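3-oxoacyl-(Acyl-carrier protein) synthase (PDB 4EFI) probably catalyses the condensation of acyl groups with an acyl-carrier-protein-bound partner, as a 3-oxoacyl-[acyl-carrier-protein] synthase of the KAS III type in the thiolase superfamily. Local coordinates at residues I52-R58 and I295-G299; S65-C70 and F93-N99; Q133-M139 and A191-I195; K261-F267 and L286-P292. All coordinates share one frame; numbering follows the deposited sequence.

Interactions 2 and 3 lie on the layers of a thiolase-type fold. In both, a helix packs on a strand, and they meet where V94 touches A134. Interaction 3 is apolar and aromatic. Interaction 2 is buried, yet adds a polar helix cap and bridging waters. Interactions 3 and 4 reach the same five-stranded sheet, on strand 190-197 and outermost strand 266-269. Interactions 1, 3 and 4 are partly buried; 1 and 4 are richer in charge. Each of these two combines a salt bridge with backbone bonding to a carbonyl: two bonds in interaction 1, one in 4. Their segments 286-292 and 295-299 nearly adjoin in sequence. Interaction 1 lies across the chain's centre from interaction 3.

Interaction 1 (I52-R58 and I295-G299); sequences IGVNRRR and IGEYG
The R56 guanidinium takes the E297 carboxylate at its edge, while CB of N55 lies over one face, offset toward the rim. The grip is side-on and uses two nitrogens. NE of R56 reaches OE1 of E297 at 2.9 Å, almost straight at 172°. NH2 of R56 meets the syn lone pair of E297 OE2 at 2.8 Å. The two planes are 29° apart, so the pairing is not quite flat. E297 has two deposited conformers, and this bridge describes one of them. A bend at chi2 (-57°) sets its carboxylate beside the R56 chain. The Y298 ring has CB of E297 over one face. At its edge, CD1 of Y298 is 4.2 Å from CG of R58.

In this thiolase-type fold the contact joins short helix 295-298 to strand 56-58 and the turn leading into it from helix 42-52. The strand pairs with strand 30-32. G53, the first residue past helix 42-52, has positive phi. Its O receives a CA-H...O contact from CA of G296 at 3.1 Å.

The carbonyl O of G296 is gripped twice. N of N55 bonds to it at 2.9 Å and N of R56 at 3.0 Å, both from the same face of the carbonyl plane. CB of R57 packs against O of Y298, but the chain then leads away and its guanidinium bonds to L171, N33 and V31. R58 is held by E353 and P27. It also reaches helix 295-298 through water: one molecule accepts from R58 NE and donates to E297 O, 2.7 Å away.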
# COMPACT_ATOMS: atom_id res chain seq x y z
N ILE A 52 -8.36 -7.84 14.84
CA ILE A 52 -7.55 -7.35 13.74
C ILE A 52 -7.65 -8.28 12.54
O ILE A 52 -7.44 -7.84 11.41
CB ILE A 52 -6.10 -6.99 14.16
CG1 ILE A 52 -5.34 -8.20 14.65
CG2 ILE A 52 -6.11 -5.92 15.24
CD1 ILE A 52 -3.87 -7.86 14.97
N GLY A 53 -8.00 -9.56 12.76
CA GLY A 53 -8.26 -10.48 11.67
C GLY A 53 -7.06 -11.23 11.09
O GLY A 53 -7.17 -11.85 10.04
N VAL A 54 -5.92 -11.18 11.79
CA VAL A 54 -4.60 -11.69 11.31
C VAL A 54 -4.17 -13.07 11.89
O VAL A 54 -3.85 -13.13 13.10
CB VAL A 54 -3.44 -10.69 11.65
CG1 VAL A 54 -2.13 -11.11 10.99
CG2 VAL A 54 -3.78 -9.26 11.23
N ASN A 55 -4.17 -14.14 11.05
CA ASN A 55 -3.80 -15.50 11.47
C ASN A 55 -2.31 -15.77 11.25
O ASN A 55 -1.66 -16.47 12.02
CB ASN A 55 -4.60 -16.55 10.68
CG ASN A 55 -6.10 -16.44 10.91
OD1 ASN A 55 -6.57 -16.53 12.03
ND2 ASN A 55 -6.85 -16.20 9.83
N ARG A 56 -1.81 -15.23 10.15
CA ARG A 56 -0.43 -15.40 9.71
C ARG A 56 0.04 -14.10 9.09
O ARG A 56 -0.77 -13.30 8.64
CB ARG A 56 -0.36 -16.51 8.64
CG ARG A 56 -0.41 -17.92 9.20
CD ARG A 56 -0.77 -19.00 8.14
NE ARG A 56 -2.15 -18.86 7.72
CZ ARG A 56 -3.20 -19.29 8.43
NH1 ARG A 56 -3.03 -19.90 9.59
NH2 ARG A 56 -4.42 -19.10 7.96
N ARG A 57 1.35 -13.91 9.02
CA ARG A 57 1.95 -12.81 8.27
C ARG A 57 3.35 -13.22 7.84
O ARG A 57 3.90 -14.20 8.35
CB ARG A 57 1.96 -11.50 9.07
CG ARG A 57 3.05 -11.35 10.11
CD ARG A 57 2.80 -12.18 11.34
NE ARG A 57 1.73 -11.67 12.20
CZ ARG A 57 0.86 -12.40 12.88
NH1 ARG A 57 -0.02 -11.81 13.69
NH2 ARG A 57 0.86 -13.72 12.79
N ARG A 58 3.91 -12.50 6.87
CA ARG A 58 5.28 -12.76 6.43
C ARG A 58 6.24 -11.71 6.93
O ARG A 58 5.92 -10.51 6.86
CB ARG A 58 5.34 -12.80 4.90
CG ARG A 58 4.34 -13.73 4.25
CD ARG A 58 4.50 -15.16 4.72
NE ARG A 58 3.65 -16.09 3.96
CZ ARG A 58 4.01 -16.76 2.86
NH1 ARG A 58 5.22 -16.63 2.35
NH2 ARG A 58 3.15 -17.57 2.26
N ILE A 295 -5.93 -9.75 5.03
CA ILE A 295 -5.18 -9.46 6.25
C ILE A 295 -4.97 -10.74 7.06
O ILE A 295 -4.01 -10.87 7.82
CB ILE A 295 -5.89 -8.32 7.04
CG1 ILE A 295 -4.88 -7.56 7.90
CG2 ILE A 295 -7.06 -8.88 7.80
CD1 ILE A 295 -5.48 -6.45 8.74
N GLY A 296 -5.86 -11.72 6.89
CA GLY A 296 -5.69 -12.96 7.60
C GLY A 296 -4.41 -13.72 7.32
O GLY A 296 -3.90 -14.45 8.18
N GLU A 297 -3.92 -13.61 6.09
CA GLU A 297 -2.73 -14.35 5.68
C GLU A 297 -1.47 -13.50 5.65
O GLU A 297 -0.38 -14.04 5.69
CB GLU A 297 -2.91 -14.96 4.28
CG GLU A 297 -4.06 -15.94 4.14
CD GLU A 297 -3.97 -17.11 5.10
OE1 GLU A 297 -2.89 -17.74 5.19
OE2 GLU A 297 -4.98 -17.40 5.78
N TYR A 298 -1.61 -12.18 5.56
CA TYR A 298 -0.48 -11.29 5.33
C TYR A 298 -0.31 -10.19 6.37
O TYR A 298 0.71 -9.49 6.35
CB TYR A 298 -0.51 -10.67 3.93
CG TYR A 298 -0.51 -11.74 2.87
CD1 TYR A 298 0.63 -12.48 2.60
CD2 TYR A 298 -1.69 -12.08 2.20
CE1 TYR A 298 0.61 -13.50 1.66
CE2 TYR A 298 -1.72 -13.09 1.28
CZ TYR A 298 -0.57 -13.80 1.02
OH TYR A 298 -0.58 -14.83 0.08
N GLY A 299 -1.27 -10.03 7.28
CA GLY A 299 -1.28 -8.88 8.16
C GLY A 299 -1.45 -7.60 7.37
O GLY A 299 -1.76 -7.60 6.18
O HOH W 1 2.95 -10.46 5.05
O HOH W 2 1.10 -16.26 5.07
O HOH W 3 0.23 -17.21 1.95

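Interaction 2 (S65-C70 and F93-N99); sequences SAGDLC and FVSQTPN
OG of S65 donates to OD1 of N99 at 2.8 Å, the direct hydrogen bond between the two segments. The hydroxyl comes in 20° from the plane of the N99 amide. Beside it, CB of A66 packs at 3.7 Å from OG1 of T97 and almost as close to OG of S95. The same methyl lies at the edge of the F93 ring. SG of C70 is at that edge too, 5.3 Å from the ring centroid and 86° off the normal. This is a sulfur-aromatic contact. F93 reaches out toward the helix because its chi1 of 179° puts CG opposite the backbone N.

Waters fill in the polar contacts. One accepts from N of G67 and donates to both T97 O and N99 OD1. Another links N of A66 to T97 O. A third joins ND2 of N99 to OD1 of D68.

The next shell holds these groups in place. S95 OG accepts from T97 N at 3.0 Å, an ST turn, and also bonds to G155 and D156. T97 OG1 is held by D156 and T157.

S65 N bonds to D68 OD2 at 2.9 Å, and D68 N returns a bond to S65 OG at 3.1 Å. This is a capping box at the start of helix 66-81, which packs on strand 90-94 as an outer helix of the layered thiolase fold.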
# COMPACT_ATOMS: atom_id res chain seq x y z
N SER A 65 15.18 -6.40 2.19
CA SER A 65 14.56 -5.09 2.32
C SER A 65 13.34 -4.98 1.42
O SER A 65 13.11 -5.82 0.54
CB SER A 65 15.55 -3.99 1.93
OG SER A 65 15.79 -4.04 0.53
N ALA A 66 12.61 -3.88 1.58
CA ALA A 66 11.49 -3.55 0.69
C ALA A 66 11.98 -3.45 -0.74
O ALA A 66 11.33 -3.94 -1.66
CB ALA A 66 10.83 -2.26 1.14
N GLY A 67 13.14 -2.84 -0.94
CA GLY A 67 13.74 -2.77 -2.25
C GLY A 67 13.97 -4.15 -2.86
O GLY A 67 13.83 -4.35 -4.07
N ASP A 68 14.44 -5.08 -2.04
CA ASP A 68 14.68 -6.44 -2.55
C ASP A 68 13.37 -7.10 -2.98
O ASP A 68 13.31 -7.80 -4.00
CB ASP A 68 15.33 -7.33 -1.48
CG ASP A 68 16.73 -6.92 -1.08
OD1 ASP A 68 17.50 -6.43 -1.96
OD2 ASP A 68 17.06 -7.10 0.12
N LEU A 69 12.33 -6.95 -2.18
CA LEU A 69 11.03 -7.54 -2.48
C LEU A 69 10.48 -6.95 -3.76
O LEU A 69 9.96 -7.67 -4.62
CB LEU A 69 10.05 -7.30 -1.33
CG LEU A 69 10.40 -7.96 0.01
CD1 LEU A 69 9.46 -7.51 1.11
CD2 LEU A 69 10.38 -9.48 -0.11
N CYS A 70 10.58 -5.63 -3.90
CA CYS A 70 10.16 -4.98 -5.14
C CYS A 70 10.99 -5.40 -6.34
O CYS A 70 10.44 -5.56 -7.43
CB CYS A 70 10.20 -3.46 -5.02
SG CYS A 70 8.99 -2.78 -3.83
N PHE A 93 9.68 4.57 -6.44
CA PHE A 93 9.74 3.69 -5.27
C PHE A 93 9.04 4.35 -4.11
O PHE A 93 9.51 5.37 -3.56
CB PHE A 93 11.22 3.39 -4.92
CG PHE A 93 11.41 2.49 -3.70
CD1 PHE A 93 10.95 1.20 -3.69
CD2 PHE A 93 12.08 2.95 -2.59
CE1 PHE A 93 11.15 0.37 -2.57
CE2 PHE A 93 12.28 2.14 -1.48
CZ PHE A 93 11.83 0.85 -1.48
N VAL A 94 7.89 3.81 -3.74
CA VAL A 94 7.09 4.32 -2.63
C VAL A 94 7.27 3.37 -1.46
O VAL A 94 6.95 2.17 -1.58
CB VAL A 94 5.61 4.41 -3.00
CG1 VAL A 94 4.80 4.91 -1.79
CG2 VAL A 94 5.44 5.32 -4.20
N SER A 95 7.81 3.89 -0.37
CA SER A 95 8.17 3.07 0.77
C SER A 95 8.53 3.94 1.95
O SER A 95 8.94 5.10 1.78
CB SER A 95 9.36 2.19 0.44
OG SER A 95 9.71 1.31 1.52
N GLN A 96 8.39 3.40 3.15
CA GLN A 96 8.87 4.03 4.37
C GLN A 96 10.13 3.34 4.91
O GLN A 96 10.64 3.74 5.95
CB GLN A 96 7.77 3.99 5.42
CG GLN A 96 6.53 4.73 4.96
CD GLN A 96 5.34 4.51 5.84
OE1 GLN A 96 4.81 5.45 6.41
NE2 GLN A 96 4.89 3.28 5.93
N THR A 97 10.61 2.31 4.19
CA THR A 97 11.72 1.49 4.67
C THR A 97 12.80 1.32 3.59
O THR A 97 13.13 0.21 3.19
CB THR A 97 11.22 0.14 5.27
OG1 THR A 97 10.32 -0.52 4.35
CG2 THR A 97 10.50 0.40 6.59
N PRO A 98 13.36 2.43 3.13
CA PRO A 98 14.39 2.39 2.09
C PRO A 98 15.70 1.74 2.56
O PRO A 98 15.98 1.69 3.75
CB PRO A 98 14.61 3.87 1.79
CG PRO A 98 14.32 4.55 3.08
CD PRO A 98 13.16 3.80 3.65
N ASN A 99 16.53 1.35 1.59
CA ASN A 99 17.80 0.70 1.93
C ASN A 99 18.73 1.61 2.73
O ASN A 99 19.32 1.19 3.73
CB ASN A 99 18.55 0.28 0.65
CG ASN A 99 17.98 -0.96 0.00
OD1 ASN A 99 16.93 -1.47 0.40
ND2 ASN A 99 18.66 -1.45 -1.02
O HOH W 4 13.17 -2.46 3.97
O HOH W 5 14.24 -0.91 0.86
O HOH W 6 17.82 -3.76 -2.46

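Interaction 3 (Q133-M139 and A191-I195)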
# COMPACT_ATOMS: atom_id res chain seq x y z
N GLN A 133 -1.85 7.26 -4.88
CA GLN A 133 -0.99 8.39 -5.28
C GLN A 133 0.06 7.99 -6.29
O GLN A 133 0.34 8.75 -7.22
CB GLN A 133 -0.33 9.02 -4.04
CG GLN A 133 -1.32 9.51 -2.99
CD GLN A 133 -0.70 10.41 -1.97
OE1 GLN A 133 -0.87 10.20 -0.76
NE2 GLN A 133 -0.05 11.45 -2.43
N ALA A 134 0.66 6.82 -6.10
CA ALA A 134 1.62 6.30 -7.07
C ALA A 134 0.97 6.06 -8.43
O ALA A 134 1.57 6.38 -9.48
CB ALA A 134 2.22 5.01 -6.56
N LEU A 135 -0.23 5.49 -8.43
CA LEU A 135 -0.96 5.29 -9.68
C LEU A 135 -1.20 6.62 -10.38
O LEU A 135 -0.96 6.76 -11.57
CB LEU A 135 -2.32 4.61 -9.42
CG LEU A 135 -2.30 3.13 -9.05
CD1 LEU A 135 -3.71 2.65 -8.76
CD2 LEU A 135 -1.71 2.29 -10.13
N TRP A 136 -1.68 7.62 -9.64
CA TRP A 136 -1.93 8.92 -10.22
C TRP A 136 -0.65 9.52 -10.80
O TRP A 136 -0.63 10.00 -11.94
CB TRP A 136 -2.57 9.89 -9.22
CG TRP A 136 -2.48 11.27 -9.73
CD1 TRP A 136 -3.19 11.80 -10.75
CD2 TRP A 136 -1.55 12.27 -9.31
NE1 TRP A 136 -2.75 13.08 -11.01
CE2 TRP A 136 -1.74 13.39 -10.13
CE3 TRP A 136 -0.57 12.33 -8.31
CZ2 TRP A 136 -1.00 14.57 -9.97
CZ3 TRP A 136 0.18 13.48 -8.16
CH2 TRP A 136 -0.05 14.59 -8.99
N LEU A 137 0.44 9.49 -10.02
CA LEU A 137 1.66 10.14 -10.49
C LEU A 137 2.16 9.46 -11.74
O LEU A 137 2.55 10.12 -12.71
CB LEU A 137 2.73 10.13 -9.41
CG LEU A 137 3.98 10.90 -9.82
CD1 LEU A 137 3.67 12.33 -10.24
CD2 LEU A 137 4.94 10.88 -8.65
N GLY A 138 2.17 8.15 -11.73
CA GLY A 138 2.63 7.42 -12.90
C GLY A 138 1.78 7.64 -14.14
O GLY A 138 2.29 7.81 -15.25
N MET A 139 0.47 7.66 -13.95
CA MET A 139 -0.43 7.90 -15.08
C MET A 139 -0.31 9.33 -15.59
O MET A 139 -0.40 9.58 -16.78
CB MET A 139 -1.88 7.54 -14.73
CG MET A 139 -2.07 6.06 -14.51
SD MET A 139 -3.80 5.57 -14.51
CE MET A 139 -3.60 3.80 -14.65
N ALA A 191 -9.33 7.76 -15.53
CA ALA A 191 -9.12 7.37 -14.15
C ALA A 191 -9.32 8.60 -13.28
O ALA A 191 -8.93 9.71 -13.66
CB ALA A 191 -7.73 6.81 -13.95
N HIS A 192 -9.93 8.41 -12.11
CA HIS A 192 -10.21 9.50 -11.18
C HIS A 192 -9.55 9.23 -9.84
O HIS A 192 -9.50 8.08 -9.37
CB HIS A 192 -11.72 9.65 -10.96
CG HIS A 192 -12.46 9.98 -12.21
ND1 HIS A 192 -12.69 11.27 -12.63
CD2 HIS A 192 -12.99 9.17 -13.16
CE1 HIS A 192 -13.35 11.25 -13.77
NE2 HIS A 192 -13.55 9.99 -14.12
N PHE A 193 -9.04 10.29 -9.21
CA PHE A 193 -8.29 10.19 -7.97
C PHE A 193 -8.66 11.35 -7.07
O PHE A 193 -9.00 12.44 -7.54
CB PHE A 193 -6.79 10.29 -8.23
CG PHE A 193 -6.27 9.32 -9.24
CD1 PHE A 193 -6.25 9.64 -10.59
CD2 PHE A 193 -5.78 8.08 -8.86
CE1 PHE A 193 -5.76 8.73 -11.53
CE2 PHE A 193 -5.28 7.19 -9.79
CZ PHE A 193 -5.28 7.51 -11.12
N ILE A 194 -8.59 11.10 -5.76
CA ILE A 194 -8.71 12.16 -4.75
C ILE A 194 -7.56 11.99 -3.78
O ILE A 194 -7.26 10.86 -3.36
CB ILE A 194 -10.06 12.12 -4.00
CG1 ILE A 194 -11.22 12.20 -4.99
CG2 ILE A 194 -10.11 13.25 -2.95
CD1 ILE A 194 -12.60 12.27 -4.35
N ILE A 195 -6.85 13.07 -3.47
CA ILE A 195 -5.68 13.00 -2.59
C ILE A 195 -5.76 14.09 -1.54
O ILE A 195 -5.89 15.27 -1.89
CB ILE A 195 -4.35 13.12 -3.36
CG1 ILE A 195 -4.23 12.05 -4.46
CG2 ILE A 195 -3.17 13.00 -2.40
CD1 ILE A 195 -2.96 12.19 -5.31
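CB of W136 sits squarely over the centre of the F193 ring, 3.6 Å from its centroid. This CH-pi contact joins helix 130-143 to strand 190-197 in the layered thiolase fold. The helix belongs to the layer between the two sheets, since L135 and M139 also touch strand 17-26 of the other sheet. The helix and strand segments run at 125° to each other.

The indole of W136 is turned so that its edge meets the same F193 ring. The pair is edge-to-face, with the planes of the five-membered ring and the phenyl ring at 66°. A chi1 of 165° swings the W136 indole opposite the backbone N, and CD1 of W136 comes to 3.7 Å from CD1 of F193. The rest of the indole leads away from F193. Its CE3 meets CD1 of I195 at 3.8 Å, where the two side chains cross at about a right angle.

M139 comes to F193 from another side. Its SD lies at the edge of the ring, 4.2 Å from CZ of F193, and equally near CB of A191. CB of L135 approaches CE2 of F193 at 3.9 Å.

At the other end of the strand segment, Q133 lays its extended chain across I195. Its OE1 is bonded to S129. NE2 of Q133 packs against CG2 of I195 at 3.5 Å.

Interaction 4 (K261-F267 and L286-P292)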
# COMPACT_ATOMS: atom_id res chain seq x y z
N LYS A 261 -22.58 2.43 -7.55
CA LYS A 261 -21.92 1.61 -6.55
C LYS A 261 -22.00 0.10 -6.85
O LYS A 261 -21.02 -0.62 -6.71
CB LYS A 261 -22.55 1.91 -5.19
CG LYS A 261 -21.94 1.15 -4.03
CD LYS A 261 -22.75 1.35 -2.75
CE LYS A 261 -22.71 2.78 -2.25
NZ LYS A 261 -23.64 2.99 -1.10
N ASP A 262 -23.17 -0.38 -7.29
CA ASP A 262 -23.35 -1.82 -7.49
C ASP A 262 -22.75 -2.34 -8.80
O ASP A 262 -22.78 -3.54 -9.07
CB ASP A 262 -24.83 -2.19 -7.35
CG ASP A 262 -25.29 -2.24 -5.90
OD1 ASP A 262 -24.47 -2.60 -5.02
OD2 ASP A 262 -26.46 -1.91 -5.62
N SER A 263 -22.19 -1.44 -9.60
CA SER A 263 -21.49 -1.85 -10.81
C SER A 263 -19.96 -1.99 -10.62
O SER A 263 -19.24 -2.32 -11.57
CB SER A 263 -21.77 -0.89 -11.95
OG SER A 263 -21.08 0.33 -11.79
N TYR A 264 -19.46 -1.71 -9.42
CA TYR A 264 -18.05 -1.98 -9.11
C TYR A 264 -17.86 -3.46 -8.83
O TYR A 264 -18.70 -4.11 -8.22
CB TYR A 264 -17.61 -1.19 -7.89
CG TYR A 264 -17.28 0.26 -8.22
CD1 TYR A 264 -18.27 1.18 -8.49
CD2 TYR A 264 -15.96 0.70 -8.24
CE1 TYR A 264 -17.97 2.48 -8.80
CE2 TYR A 264 -15.65 2.01 -8.55
CZ TYR A 264 -16.65 2.88 -8.82
OH TYR A 264 -16.33 4.18 -9.13
N ASP A 265 -16.72 -3.99 -9.27
CA ASP A 265 -16.38 -5.37 -9.01
C ASP A 265 -15.74 -5.55 -7.65
O ASP A 265 -15.85 -6.59 -7.02
CB ASP A 265 -15.50 -5.91 -10.14
CG ASP A 265 -16.25 -6.00 -11.43
OD1 ASP A 265 -17.19 -6.82 -11.50
OD2 ASP A 265 -15.99 -5.21 -12.37
N ALA A 266 -15.03 -4.53 -7.19
CA ALA A 266 -14.40 -4.57 -5.88
C ALA A 266 -14.07 -3.17 -5.40
O ALA A 266 -13.74 -2.28 -6.19
CB ALA A 266 -13.15 -5.43 -5.89
N PHE A 267 -14.10 -3.02 -4.08
CA PHE A 267 -13.62 -1.85 -3.36
C PHE A 267 -12.43 -2.31 -2.53
O PHE A 267 -12.59 -3.08 -1.58
CB PHE A 267 -14.72 -1.30 -2.45
CG PHE A 267 -16.00 -0.94 -3.19
CD1 PHE A 267 -16.10 0.25 -3.89
CD2 PHE A 267 -17.07 -1.81 -3.21
CE1 PHE A 267 -17.28 0.56 -4.58
CE2 PHE A 267 -18.21 -1.50 -3.89
CZ PHE A 267 -18.32 -0.32 -4.58
N LEU A 286 -21.24 -0.07 1.66
CA LEU A 286 -20.68 -0.93 0.65
C LEU A 286 -20.98 -2.37 0.98
O LEU A 286 -20.93 -2.78 2.13
CB LEU A 286 -19.16 -0.76 0.55
CG LEU A 286 -18.64 0.64 0.26
CD1 LEU A 286 -17.12 0.60 0.26
CD2 LEU A 286 -19.16 1.18 -1.05
N PRO A 287 -21.30 -3.15 -0.05
CA PRO A 287 -21.58 -4.57 0.13
C PRO A 287 -20.32 -5.34 0.54
O PRO A 287 -19.32 -5.34 -0.18
CB PRO A 287 -22.12 -5.00 -1.25
CG PRO A 287 -21.55 -3.98 -2.21
CD PRO A 287 -21.43 -2.71 -1.46
N ALA A 288 -20.37 -6.00 1.69
CA ALA A 288 -19.18 -6.60 2.29
C ALA A 288 -18.51 -7.64 1.39
O ALA A 288 -17.28 -7.76 1.38
CB ALA A 288 -19.53 -7.21 3.64
N GLU A 289 -19.29 -8.38 0.61
CA GLU A 289 -18.69 -9.38 -0.26
C GLU A 289 -17.83 -8.75 -1.37
O GLU A 289 -16.97 -9.40 -1.95
CB GLU A 289 -19.77 -10.30 -0.84
CG GLU A 289 -20.58 -9.72 -2.00
CD GLU A 289 -21.67 -8.75 -1.59
OE1 GLU A 289 -21.84 -8.42 -0.39
OE2 GLU A 289 -22.38 -8.31 -2.52
N ARG A 290 -18.05 -7.47 -1.65
CA ARG A 290 -17.27 -6.78 -2.67
C ARG A 290 -16.13 -5.95 -2.07
O ARG A 290 -15.56 -5.08 -2.75
CB ARG A 290 -18.17 -5.94 -3.54
CG ARG A 290 -18.74 -6.78 -4.67
CD ARG A 290 -20.00 -6.20 -5.28
NE ARG A 290 -21.21 -6.49 -4.52
CZ ARG A 290 -22.39 -5.94 -4.81
NH1 ARG A 290 -22.48 -5.06 -5.80
NH2 ARG A 290 -23.49 -6.24 -4.11
N VAL A 291 -15.80 -6.23 -0.82
CA VAL A 291 -14.70 -5.56 -0.12
C VAL A 291 -13.68 -6.64 0.25
O VAL A 291 -13.77 -7.25 1.31
CB VAL A 291 -15.22 -4.85 1.16
CG1 VAL A 291 -14.07 -4.15 1.91
CG2 VAL A 291 -16.30 -3.84 0.82
N PRO A 292 -12.71 -6.93 -0.64
CA PRO A 292 -11.79 -8.06 -0.39
C PRO A 292 -10.89 -7.84 0.82
O PRO A 292 -10.53 -6.71 1.17
CB PRO A 292 -10.96 -8.10 -1.67
CG PRO A 292 -11.89 -7.50 -2.73
CD PRO A 292 -12.56 -6.40 -2.00
O HOH W 7 -20.48 -3.37 -6.22
O HOH W 8 -10.90 -4.04 0.44
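F267 and L286 both hold CG anti to their own carbonyl carbon (chi1 -58° and -57°), and this brings the leucine branches over the ring. CD2 of L286 lies above the ring centre, 3.9 Å from the F267 centroid, as a CH-pi contact. CD1 of L286 packs near CG of F267. The bend of R290 at chi3 (-82°) turns its guanidinium toward the turn at D262.

The contact joins strand 266-269, the outermost strand of the five-stranded sheet, to the loop between helices 274-283 and 295-298. It lies in the C-terminal half of the thiolase-type fold. N of F267 bonds to O of R290 at 2.9 Å, nearly along the C=O axis. CA of A266 adds a CA-H...O contact to the same oxygen.

R290 sits in a salt-bridge network. Its NE and NH2 both hold OE2 of E289 side-on, and NH2 is 2.8 Å from that oxygen. NH1 of R290 meets OD1 of D262 at 3.3 Å, a salt bridge whose hydrogen bond is weak. One face of the guanidinium is packed by CG of P287. A water accepts from NH1 of R290 at 2.7 Å and donates to the carbonyls of K261 and Y264. It ties the arginine to the backbone of the turn.

The aliphatic part of K261 lies beside L286 CD2, while its NZ bonds to G285. P292 has no N-H to continue the pairing, and its CD comes to 3.3 Å from O of F267. A water donates to that same F267 O and to P292 O, at 2.8 Å from each.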